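Dps family DNA-binding stress response protein (Thermosynechococcus elongatus, PDB 2C41) probably binds and oxidises iron within a twelve-subunit assembly as an antioxidant stress protein, and may bind DNA, as some Dps proteins do. Local coordinates at residues I109-E112 with M113-A117. Residues are numbered along the deposited sequence; the frame is centred on the assembly and turned at random.
Sequences IITE and MHQDA
Ile110 and His114, one turn apart on helix 95-122 of the ferritin-like four-helix bundle, illustrate how a side chain can share a helical carbonyl with the backbone. Regular i to i+4 bonds run through the turn: Met113 N bonds Ile109 O (2.7 Å), Gln115 N bonds Thr111 O, and Asp116 N bonds Glu112 O (2.7 Å). Ile110 O, however, is gripped twice: His114 N reaches it at 3.1 Å, and His114 ND1 at 2.8 Å with a nearly straight N-H...O (170°). The two donors approach from opposite faces of the carbonyl plane, ND1 standing 42° out of it. Ile110 O lies in the plane of the imidazole ring, and the bond helps to set the ring's rotation.

Apolar packing follows the same spacing. Met113, extended beyond CG, runs alongside Ile109, its CE 3.8 Å from Ile109 CG2, on a buried side of the helix.

Among the acids, Glu112 and Asp116 both form salt bridges with Arg17 of helix 6-35, which probably eases their mutual repulsion; Glu112 OE1 is also hydrogen-bonded to Thr85 OG1.

His114 also packs on Gly124 of a second subunit. Beside its ring, the branch methyl Ile110 CG2, anti to the backbone N, lies 3.7 Å from His114 CE1.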
loop_
_atom_site.group_PDB
_atom_site.type_symbol
_atom_site.label_atom_id
_atom_site.label_comp_id
_atom_site.label_asym_id
_atom_site.label_seq_id
_atom_site.Cartn_x
_atom_site.Cartn_y
_atom_site.Cartn_z
ATOM N N ILE C 109 17.172 -27.704 -18.080
ATOM C CA ILE C 109 15.781 -27.236 -18.103
ATOM C C ILE C 109 15.482 -26.372 -19.332
ATOM O O ILE C 109 14.437 -26.543 -19.965
ATOM C CB ILE C 109 15.405 -26.495 -16.811
ATOM C CG1 ILE C 109 15.396 -27.487 -15.635
ATOM C CG2 ILE C 109 14.028 -25.817 -16.955
ATOM C CD1 ILE C 109 15.267 -26.828 -14.263
ATOM N N ILE C 110 16.401 -25.469 -19.674
ATOM C CA ILE C 110 16.250 -24.615 -20.862
ATOM C C ILE C 110 16.125 -25.474 -22.128
ATOM O O ILE C 110 15.236 -25.264 -22.950
ATOM C CB ILE C 110 17.418 -23.606 -21.009
ATOM C CG1 ILE C 110 17.333 -22.540 -19.897
ATOM C CG2 ILE C 110 17.413 -22.953 -22.409
ATOM C CD1 ILE C 110 18.633 -21.765 -19.682
ATOM N N THR C 111 17.004 -26.458 -22.264
ATOM C CA THR C 111 16.927 -27.374 -23.400
ATOM C C THR C 111 15.579 -28.099 -23.418
ATOM O O THR C 111 14.907 -28.135 -24.452
ATOM C CB THR C 111 18.091 -28.377 -23.410
ATOM O OG1 THR C 111 19.305 -27.659 -23.661
ATOM C CG2 THR C 111 17.903 -29.450 -24.503
ATOM N N GLU C 112 15.195 -28.655 -22.274
ATOM C CA GLU C 112 13.928 -29.374 -22.161
ATOM C C GLU C 112 12.710 -28.500 -22.448
ATOM O O GLU C 112 11.778 -28.949 -23.116
ATOM C CB GLU C 112 13.792 -30.047 -20.797
ATOM C CG GLU C 112 14.730 -31.247 -20.628
ATOM C CD GLU C 112 14.408 -32.098 -19.420
ATOM O OE1 GLU C 112 15.031 -33.173 -19.277
ATOM O OE2 GLU C 112 13.543 -31.709 -18.604
ATOM N N MET C 113 12.709 -27.263 -21.952
ATOM C CA MET C 113 11.580 -26.370 -22.205
ATOM C C MET C 113 11.430 -26.017 -23.683
ATOM O O MET C 113 10.311 -25.895 -24.178
ATOM C CB MET C 113 11.657 -25.113 -21.342
ATOM C CG MET C 113 11.255 -25.370 -19.884
ATOM S SD MET C 113 10.991 -23.820 -19.004
ATOM C CE MET C 113 10.500 -24.465 -17.394
ATOM N N HIS C 114 12.547 -25.873 -24.393
ATOM C CA HIS C 114 12.473 -25.643 -25.839
ATOM C C HIS C 114 11.893 -26.879 -26.540
ATOM O O HIS C 114 11.023 -26.762 -27.403
ATOM C CB HIS C 114 13.841 -25.266 -26.414
ATOM C CG HIS C 114 14.230 -23.840 -26.165
ATOM N ND1 HIS C 114 14.767 -23.411 -24.970
ATOM C CD2 HIS C 114 14.170 -22.748 -26.965
ATOM C CE1 HIS C 114 15.014 -22.113 -25.042
ATOM N NE2 HIS C 114 14.651 -21.684 -26.240
ATOM N N GLN C 115 12.371 -28.055 -26.155
ATOM C CA GLN C 115 11.856 -29.315 -26.710
ATOM C C GLN C 115 10.369 -29.495 -26.394
ATOM O O GLN C 115 9.572 -29.861 -27.272
ATOM C CB GLN C 115 12.668 -30.505 -26.193
ATOM C CG GLN C 115 14.094 -30.518 -26.727
ATOM C CD GLN C 115 14.976 -31.603 -26.132
ATOM O OE1 GLN C 115 15.928 -32.043 -26.781
ATOM N NE2 GLN C 115 14.694 -32.020 -24.895
ATOM N N ASP C 116 10.004 -29.212 -25.149
ATOM C CA ASP C 116 8.632 -29.391 -24.684
ATOM C C ASP C 116 7.663 -28.364 -25.275
ATOM O O ASP C 116 6.496 -28.684 -25.530
ATOM C CB ASP C 116 8.588 -29.378 -23.159
ATOM C CG ASP C 116 9.342 -30.546 -22.544
ATOM O OD1 ASP C 116 9.682 -30.454 -21.352
ATOM O OD2 ASP C 116 9.595 -31.559 -23.242
ATOM N N ALA C 117 8.149 -27.146 -25.516
ATOM C CA ALA C 117 7.350 -26.141 -26.219
ATOM C C ALA C 117 7.036 -26.619 -27.640
ATOM O O ALA C 117 5.922 -26.433 -28.130
ATOM C CB ALA C 117 8.063 -24.788 -26.247
#